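Local coordinates for secreted protein (Kutzneria albida DSM 43870, PDB 5M6Q) that is a microbial transglutaminase that probably cross-links proteins by transferring glutamine side-chain acyl groups to amines, at residues L80-E94 with V110-A124. Sequence-based numbering, arbitrary orientation. Where two conformers were deposited one is given.
Sequences LNKIVDTHPSPAQYE and VKALPSWIDSAKLKA
N81 on helix 80-84 touches A124 on strand 122-124, where the two short axes run nearly antiparallel at 162° and come within 7.6 Å. The polar link here is A124 N to N81 OD1, 2.7 Å and nearly straight. The amide NH reaches the oxygen from a little out of the carbonyl plane. CB of L80 packs on CB of A124. One turn on, V84 lies against S119, and its CG2 meets L122 O.

In one of its two conformers, H87 donates from NE2 to D118 OD1 at 2.6 Å, with the oxygen in the ring plane and using its syn lone pair. Ring and carboxylate stand almost perpendicular, 86° apart. With CG of H87 anti to the backbone N (chi1 -169°), the same conformer extends its imidazole over A120, whose CB makes a CH-pi contact with one face, 4.0 Å from the ring centroid. S119 OG donates to P88 O at 2.5 Å. A water joins the same carbonyl to S119 N.

L113 runs across one face of the Y93 ring, its CB toward the rim near CE1, its CD2 near ring CD1 and its CD1 near ring CD2. V110 CA meets the ring edge. Y93 OH forms a hydrogen bond with V109 O. CD2 of L113 also reaches P90, at the start of a helix that opens with an S89-Q92 capping box.

The contact joins helices 70-84 and 90-99 and the turn between them to the loop leading into strand 122-131 of the antiparallel sheet; L80, V84 and Y93 also touch F221 of strand 214-223.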
ATOM      1  N   LEU A  80       5.095  11.081   9.273  1.00 22.01           N
ATOM      2  CA  LEU A  80       6.281  10.813   8.477  1.00 19.95           C
ATOM      3  C   LEU A  80       6.557  11.900   7.444  1.00 26.76           C
ATOM      4  O   LEU A  80       7.712  12.290   7.252  1.00 25.77           O
ATOM      5  CB  LEU A  80       6.166   9.467   7.772  1.00 20.19           C
ATOM      6  CG  LEU A  80       6.263   8.238   8.665  1.00 27.51           C
ATOM      7  CD1 LEU A  80       5.906   7.030   7.830  1.00 24.80           C
ATOM      8  CD2 LEU A  80       7.656   8.101   9.278  1.00 24.30           C
ATOM      9  N   ASN A  81       5.517  12.369   6.760  1.00 22.96           N
ATOM     10  CA  ASN A  81       5.683  13.459   5.803  1.00 27.26           C
ATOM     11  C   ASN A  81       6.227  14.712   6.495  1.00 29.21           C
ATOM     12  O   ASN A  81       7.068  15.419   5.948  1.00 28.61           O
ATOM     13  CB  ASN A  81       4.362  13.780   5.092  1.00 26.81           C
ATOM     14  CG  ASN A  81       4.101  12.868   3.905  1.00 28.54           C
ATOM     15  OD1 ASN A  81       5.023  12.261   3.351  1.00 23.62           O
ATOM     16  ND2 ASN A  81       2.841  12.762   3.515  1.00 26.57           N
ATOM     17  N   LYS A  82       5.759  14.974   7.705  1.00 26.95           N
ATOM     18  CA  LYS A  82       6.245  16.118   8.460  1.00 31.87           C
ATOM     19  C   LYS A  82       7.762  16.004   8.731  1.00 32.32           C
ATOM     20  O   LYS A  82       8.502  16.974   8.575  1.00 28.30           O
ATOM     21  CB  LYS A  82       5.457  16.250   9.761  1.00 28.62           C
ATOM     22  CG  LYS A  82       5.745  17.500  10.577  1.00 39.36           C
ATOM     23  CD  LYS A  82       4.744  17.607  11.730  1.00 49.05           C
ATOM     24  CE  LYS A  82       4.893  18.904  12.528  1.00 51.03           C
ATOM     25  NZ  LYS A  82       6.016  18.842  13.506  1.00 55.90           N
ATOM     26  N   ILE A  83       8.229  14.813   9.089  1.00 26.56           N
ATOM     27  CA  ILE A  83       9.663  14.623   9.312  1.00 30.11           C
ATOM     28  C   ILE A  83      10.495  14.691   8.019  1.00 30.30           C
ATOM     29  O   ILE A  83      11.503  15.389   7.989  1.00 31.51           O
ATOM     30  CB  ILE A  83       9.943  13.316  10.037  1.00 29.19           C
ATOM     31  CG1 ILE A  83       9.420  13.400  11.476  1.00 27.43           C
ATOM     32  CG2 ILE A  83      11.452  13.024  10.010  1.00 28.34           C
ATOM     33  CD1 ILE A  83       9.494  12.096  12.242  1.00 31.55           C
ATOM     34  N   VAL A  84      10.100  13.993   6.953  1.00 24.76           N
ATOM     35  CA  VAL A  84      10.921  14.046   5.739  1.00 24.37           C
ATOM     36  C   VAL A  84      10.816  15.414   5.049  1.00 29.34           C
ATOM     37  O   VAL A  84      11.632  15.736   4.192  1.00 31.11           O
ATOM     38  CB  VAL A  84      10.579  12.910   4.739  1.00 28.02           C
ATOM     39  CG1 VAL A  84      10.779  11.549   5.399  1.00 27.85           C
ATOM     40  CG2 VAL A  84       9.168  13.087   4.154  1.00 27.36           C
ATOM     41  N   ASP A  85       9.847  16.236   5.432  1.00 32.09           N
ATOM     42  CA  ASP A  85       9.782  17.591   4.886  1.00 33.16           C
ATOM     43  C   ASP A  85      10.896  18.503   5.421  1.00 36.86           C
ATOM     44  O   ASP A  85      11.103  19.600   4.901  1.00 30.74           O
ATOM     45  CB  ASP A  85       8.424  18.227   5.166  1.00 37.13           C
ATOM     46  CG  ASP A  85       7.473  18.091   3.991  1.00 55.52           C
ATOM     47  OD1 ASP A  85       7.968  18.037   2.840  1.00 54.09           O
ATOM     48  OD2 ASP A  85       6.241  18.026   4.221  1.00 54.18           O
ATOM     49  N   THR A  86      11.601  18.057   6.457  1.00 33.38           N
ATOM     50  CA  THR A  86      12.761  18.805   6.950  1.00 36.16           C
ATOM     51  C   THR A  86      14.074  18.342   6.300  1.00 31.75           C
ATOM     52  O   THR A  86      15.145  18.772   6.703  1.00 37.65           O
ATOM     53  CB  THR A  86      12.900  18.683   8.475  1.00 33.43           C
ATOM     54  OG1 THR A  86      13.237  17.333   8.812  1.00 36.23           O
ATOM     55  CG2 THR A  86      11.598  19.054   9.162  1.00 32.21           C
ATOM     56  N   HIS A  87      13.970  17.473   5.295  1.00 32.45           N
ATOM     57  CA  HIS A  87      15.136  16.926   4.597  0.50 33.83           C
ATOM     58  C   HIS A  87      16.163  16.318   5.564  1.00 33.06           C
ATOM     59  O   HIS A  87      17.324  16.723   5.579  1.00 34.78           O
ATOM     60  CB  HIS A  87      15.795  18.018   3.739  0.50 34.38           C
ATOM     61  CG  HIS A  87      16.842  17.510   2.793  0.50 37.74           C
ATOM     62  ND1 HIS A  87      17.650  18.351   2.056  0.50 40.23           N
ATOM     63  CD2 HIS A  87      17.213  16.249   2.461  0.50 37.78           C
ATOM     64  CE1 HIS A  87      18.473  17.633   1.313  0.50 37.04           C
ATOM     65  NE2 HIS A  87      18.229  16.355   1.541  0.50 39.73           N
ATOM     66  N   PRO A  88      15.746  15.336   6.381  1.00 29.39           N
ATOM     67  CA  PRO A  88      16.744  14.729   7.271  1.00 25.72           C
ATOM     68  C   PRO A  88      17.681  13.731   6.581  1.00 29.31           C
ATOM     69  O   PRO A  88      17.322  13.140   5.558  1.00 27.50           O
ATOM     70  CB  PRO A  88      15.883  14.006   8.307  1.00 26.54           C
ATOM     71  CG  PRO A  88      14.660  13.642   7.561  1.00 28.59           C
ATOM     72  CD  PRO A  88      14.397  14.796   6.629  1.00 28.91           C
ATOM     73  N   SER A  89      18.883  13.571   7.132  1.00 28.25           N
ATOM     74  CA  SER A  89      19.744  12.439   6.807  1.00 30.57           C
ATOM     75  C   SER A  89      19.161  11.224   7.510  1.00 27.65           C
ATOM     76  O   SER A  89      18.355  11.389   8.421  1.00 28.40           O
ATOM     77  CB  SER A  89      21.187  12.687   7.268  1.00 31.45           C
ATOM     78  OG  SER A  89      21.285  12.598   8.678  1.00 28.10           O
ATOM     79  N   PRO A  90      19.554  10.001   7.101  1.00 30.29           N
ATOM     80  CA  PRO A  90      19.043   8.831   7.825  1.00 26.45           C
ATOM     81  C   PRO A  90      19.188   8.924   9.344  1.00 29.04           C
ATOM     82  O   PRO A  90      18.247   8.573  10.048  1.00 28.63           O
ATOM     83  CB  PRO A  90      19.884   7.686   7.265  1.00 27.29           C
ATOM     84  CG  PRO A  90      20.159   8.113   5.845  1.00 29.57           C
ATOM     85  CD  PRO A  90      20.300   9.615   5.886  1.00 29.04           C
ATOM     86  N   ALA A  91      20.320   9.409   9.847  1.00 29.18           N
ATOM     87  CA  ALA A  91      20.506   9.505  11.299  1.00 26.63           C
ATOM     88  C   ALA A  91      19.555  10.535  11.936  1.00 30.16           C
ATOM     89  O   ALA A  91      19.059  10.341  13.058  1.00 29.42           O
ATOM     90  CB  ALA A  91      21.974   9.849  11.630  1.00 23.69           C
ATOM     91  N   GLN A  92      19.289  11.620  11.217  1.00 23.69           N
ATOM     92  CA  GLN A  92      18.392  12.659  11.722  1.00 30.80           C
ATOM     93  C   GLN A  92      16.953  12.168  11.729  1.00 26.82           C
ATOM     94  O   GLN A  92      16.152  12.558  12.571  1.00 28.03           O
ATOM     95  CB  GLN A  92      18.506  13.932  10.889  1.00 30.10           C
ATOM     96  CG  GLN A  92      19.733  14.771  11.218  1.00 31.83           C
ATOM     97  CD  GLN A  92      19.913  15.914  10.240  1.00 36.43           C
ATOM     98  OE1 GLN A  92      19.611  15.781   9.054  1.00 28.80           O
ATOM     99  NE2 GLN A  92      20.408  17.046  10.734  1.00 35.09           N
ATOM    100  N   TYR A  93      16.633  11.310  10.772  1.00 28.03           N
ATOM    101  CA  TYR A  93      15.310  10.709  10.687  1.00 26.01           C
ATOM    102  C   TYR A  93      15.074   9.793  11.902  1.00 23.30           C
ATOM    103  O   TYR A  93      14.011   9.815  12.525  1.00 27.04           O
ATOM    104  CB  TYR A  93      15.187   9.955   9.351  1.00 25.11           C
ATOM    105  CG  TYR A  93      14.015   9.004   9.231  1.00 30.52           C
ATOM    106  CD1 TYR A  93      14.126   7.678   9.637  1.00 20.43           C
ATOM    107  CD2 TYR A  93      12.804   9.427   8.693  1.00 24.97           C
ATOM    108  CE1 TYR A  93      13.070   6.804   9.515  1.00 23.05           C
ATOM    109  CE2 TYR A  93      11.739   8.557   8.564  1.00 28.78           C
ATOM    110  CZ  TYR A  93      11.877   7.246   8.983  1.00 27.35           C
ATOM    111  OH  TYR A  93      10.833   6.373   8.862  1.00 26.63           O
ATOM    112  N   GLU A  94      16.085   9.011  12.257  1.00 23.56           N
ATOM    113  CA  GLU A  94      15.957   8.088  13.374  1.00 24.66           C
ATOM    114  C   GLU A  94      15.720   8.873  14.659  1.00 31.22           C
ATOM    115  O   GLU A  94      14.866   8.515  15.466  1.00 31.21           O
ATOM    116  CB  GLU A  94      17.204   7.199  13.501  1.00 25.79           C
ATOM    117  CG  GLU A  94      17.093   6.156  14.583  1.00 31.80           C
ATOM    118  CD  GLU A  94      18.227   5.135  14.549  1.00 46.24           C
ATOM    119  OE1 GLU A  94      18.959   5.067  13.532  1.00 46.88           O
ATOM    120  OE2 GLU A  94      18.382   4.399  15.547  1.00 49.75           O
ATOM    121  N   VAL A 110      12.125   2.936  11.569  1.00 25.38           N
ATOM    122  CA  VAL A 110      13.467   3.249  11.093  1.00 32.43           C
ATOM    123  C   VAL A 110      13.762   2.450   9.826  1.00 29.60           C
ATOM    124  O   VAL A 110      14.261   2.984   8.843  1.00 40.29           O
ATOM    125  CB  VAL A 110      14.535   2.989  12.186  1.00 34.41           C
ATOM    126  CG1 VAL A 110      15.930   3.262  11.631  1.00 30.98           C
ATOM    127  CG2 VAL A 110      14.265   3.857  13.412  1.00 32.72           C
ATOM    128  N   LYS A 111      13.427   1.173   9.847  1.00 33.15           N
ATOM    129  CA  LYS A 111      13.606   0.302   8.692  1.00 36.40           C
ATOM    130  C   LYS A 111      12.841   0.798   7.448  1.00 37.01           C
ATOM    131  O   LYS A 111      13.243   0.529   6.310  1.00 34.59           O
ATOM    132  CB  LYS A 111      13.158  -1.116   9.063  1.00 39.49           C
ATOM    133  CG  LYS A 111      13.568  -2.198   8.077  1.00 51.97           C
ATOM    134  CD  LYS A 111      12.560  -3.356   8.027  1.00 50.34           C
ATOM    135  CE  LYS A 111      12.629  -4.239   9.264  1.00 55.54           C
ATOM    136  NZ  LYS A 111      11.809  -5.490   9.122  1.00 57.55           N
ATOM    137  N   ALA A 112      11.740   1.521   7.667  1.00 33.66           N
ATOM    138  CA  ALA A 112      10.862   1.938   6.572  1.00 30.99           C
ATOM    139  C   ALA A 112      11.529   2.948   5.650  1.00 33.86           C
ATOM    140  O   ALA A 112      11.195   3.020   4.476  1.00 33.53           O
ATOM    141  CB  ALA A 112       9.561   2.510   7.116  1.00 26.57           C
ATOM    142  N   LEU A 113      12.475   3.723   6.174  1.00 27.84           N
ATOM    143  CA  LEU A 113      13.206   4.672   5.343  1.00 31.05           C
ATOM    144  C   LEU A 113      14.191   3.998   4.385  1.00 33.48           C
ATOM    145  O   LEU A 113      15.037   3.212   4.806  1.00 38.28           O
ATOM    146  CB  LEU A 113      13.968   5.661   6.222  1.00 28.44           C
ATOM    147  CG  LEU A 113      14.710   6.794   5.515  1.00 28.69           C
ATOM    148  CD1 LEU A 113      13.758   7.926   5.159  1.00 26.61           C
ATOM    149  CD2 LEU A 113      15.846   7.287   6.405  1.00 27.03           C
ATOM    150  N   PRO A 114      14.090   4.308   3.082  1.00 38.10           N
ATOM    151  CA  PRO A 114      15.164   3.870   2.185  1.00 38.36           C
ATOM    152  C   PRO A 114      16.369   4.814   2.235  1.00 36.63           C
ATOM    153  O   PRO A 114      16.316   5.886   1.651  1.00 37.38           O
ATOM    154  CB  PRO A 114      14.503   3.887   0.807  1.00 33.94           C
ATOM    155  CG  PRO A 114      13.415   4.921   0.928  1.00 35.70           C
ATOM    156  CD  PRO A 114      12.932   4.858   2.349  1.00 34.53           C
ATOM    157  N   SER A 115      17.434   4.404   2.918  1.00 37.09           N
ATOM    158  CA  SER A 115      18.631   5.238   3.115  1.00 41.94           C
ATOM    159  C   SER A 115      19.260   5.820   1.845  1.00 35.27           C
ATOM    160  O   SER A 115      19.815   6.915   1.879  1.00 40.49           O
ATOM    161  CB  SER A 115      19.700   4.435   3.856  1.00 44.04           C
ATOM    162  OG  SER A 115      19.162   3.903   5.051  1.00 59.92           O
ATOM    163  N   TRP A 116      19.177   5.105   0.730  1.00 32.18           N
ATOM    164  CA  TRP A 116      19.853   5.546  -0.491  1.00 31.85           C
ATOM    165  C   TRP A 116      19.071   6.607  -1.289  1.00 39.29           C
ATOM    166  O   TRP A 116      19.604   7.184  -2.239  1.00 40.50           O
ATOM    167  CB  TRP A 116      20.135   4.346  -1.384  1.00 33.53           C
ATOM    168  CG  TRP A 116      18.892   3.750  -1.919  1.00 34.39           C
ATOM    169  CD1 TRP A 116      18.086   2.839  -1.301  1.00 32.06           C
ATOM    170  CD2 TRP A 116      18.288   4.033  -3.183  1.00 34.74           C
ATOM    171  NE1 TRP A 116      17.017   2.530  -2.107  1.00 35.47           N
ATOM    172  CE2 TRP A 116      17.117   3.252  -3.269  1.00 32.81           C
ATOM    173  CE3 TRP A 116      18.624   4.870  -4.253  1.00 36.45           C
ATOM    174  CZ2 TRP A 116      16.281   3.280  -4.386  1.00 37.95           C
ATOM    175  CZ3 TRP A 116      17.796   4.897  -5.361  1.00 31.08           C
ATOM    176  CH2 TRP A 116      16.636   4.111  -5.419  1.00 32.63           C
ATOM    177  N   ILE A 117      17.816   6.860  -0.922  1.00 27.80           N
ATOM    178  CA  ILE A 117      17.062   7.947  -1.538  1.00 30.36           C
ATOM    179  C   ILE A 117      17.090   9.171  -0.626  1.00 36.01           C
ATOM    180  O   ILE A 117      16.721   9.086   0.543  1.00 37.46           O
ATOM    181  CB  ILE A 117      15.612   7.526  -1.846  1.00 32.05           C
ATOM    182  CG1 ILE A 117      15.598   6.313  -2.779  1.00 33.06           C
ATOM    183  CG2 ILE A 117      14.830   8.679  -2.475  1.00 25.64           C
ATOM    184  CD1 ILE A 117      14.221   5.667  -2.924  1.00 31.58           C
ATOM    185  N   ASP A 118      17.525  10.310  -1.146  1.00 33.73           N
ATOM    186  CA  ASP A 118      17.533  11.526  -0.335  1.00 35.70           C
ATOM    187  C   ASP A 118      16.121  11.905   0.153  1.00 35.95           C
ATOM    188  O   ASP A 118      15.149  11.865  -0.604  1.00 34.17           O
ATOM    189  CB  ASP A 118      18.151  12.674  -1.120  1.00 36.61           C
ATOM    190  CG  ASP A 118      18.171  13.963  -0.331  1.00 45.11           C
ATOM    191  OD1 ASP A 118      18.906  14.036   0.678  1.00 51.57           O
ATOM    192  OD2 ASP A 118      17.444  14.902  -0.709  1.00 53.97           O
ATOM    193  N   SER A 119      16.010  12.281   1.418  1.00 31.31           N
ATOM    194  CA  SER A 119      14.697  12.393   2.048  1.00 38.49           C
ATOM    195  C   SER A 119      13.825  13.487   1.418  1.00 31.75           C
ATOM    196  O   SER A 119      12.609  13.454   1.549  1.00 30.35           O
ATOM    197  CB  SER A 119      14.850  12.641   3.554  1.00 28.84           C
ATOM    198  OG  SER A 119      15.635  13.796   3.787  1.00 33.92           O
ATOM    199  N   ALA A 120      14.445  14.435   0.721  1.00 32.14           N
ATOM    200  CA  ALA A 120      13.696  15.471   0.013  1.00 35.78           C
ATOM    201  C   ALA A 120      12.905  14.900  -1.175  1.00 38.86           C
ATOM    202  O   ALA A 120      11.964  15.533  -1.665  1.00 38.04           O
ATOM    203  CB  ALA A 120      14.625  16.556  -0.458  1.00 32.65           C
ATOM    204  N   LYS A 121      13.291  13.712  -1.637  1.00 30.15           N
ATOM    205  CA  LYS A 121      12.608  13.049  -2.744  1.00 29.78           C
ATOM    206  C   LYS A 121      11.554  12.027  -2.278  1.00 32.90           C
ATOM    207  O   LYS A 121      11.052  11.252  -3.079  1.00 30.93           O
ATOM    208  CB  LYS A 121      13.625  12.336  -3.635  1.00 26.59           C
ATOM    209  CG  LYS A 121      14.694  13.224  -4.270  1.00 33.02           C
ATOM    210  CD  LYS A 121      15.696  12.359  -5.036  1.00 42.63           C
ATOM    211  CE  LYS A 121      16.729  13.185  -5.809  1.00 44.09           C
ATOM    212  NZ  LYS A 121      17.718  12.285  -6.483  1.00 57.92           N
ATOM    213  N   LEU A 122      11.237  12.000  -0.988  1.00 31.18           N
ATOM    214  CA  LEU A 122      10.337  10.966  -0.487  1.00 26.84           C
ATOM    215  C   LEU A 122       9.004  11.521  -0.045  1.00 28.67           C
ATOM    216  O   LEU A 122       8.903  12.675   0.376  1.00 30.57           O
ATOM    217  CB  LEU A 122      10.977  10.209   0.684  1.00 29.07           C
ATOM    218  CG  LEU A 122      12.212   9.385   0.321  1.00 29.93           C
ATOM    219  CD1 LEU A 122      12.845   8.855   1.575  1.00 28.85           C
ATOM    220  CD2 LEU A 122      11.872   8.240  -0.661  1.00 24.49           C
ATOM    221  N   LYS A 123       7.976  10.686  -0.144  1.00 30.46           N
ATOM    222  CA  LYS A 123       6.693  10.996   0.461  1.00 26.49           C
ATOM    223  C   LYS A 123       6.094   9.713   1.023  1.00 26.37           C
ATOM    224  O   LYS A 123       6.228   8.640   0.428  1.00 26.41           O
ATOM    225  CB  LYS A 123       5.741  11.627  -0.553  1.00 26.83           C
ATOM    226  CG  LYS A 123       5.543  10.776  -1.782  1.00 34.27           C
ATOM    227  CD  LYS A 123       4.251  11.094  -2.498  1.00 41.30           C
ATOM    228  CE  LYS A 123       4.244  10.472  -3.898  1.00 46.87           C
ATOM    229  NZ  LYS A 123       2.917  10.640  -4.564  1.00 55.90           N
ATOM    230  N   ALA A 124       5.441   9.824   2.171  1.00 26.25           N
ATOM    231  CA  ALA A 124       4.719   8.699   2.738  1.00 26.22           C
ATOM    232  C   ALA A 124       3.410   8.489   1.976  1.00 25.21           C
ATOM    233  O   ALA A 124       2.648   9.429   1.773  1.00 26.77           O
ATOM    234  CB  ALA A 124       4.461   8.926   4.208  1.00 26.67           C
TER
HETATM  235  O   HOH W   1      18.369  11.664   3.353  1.00 44.16           O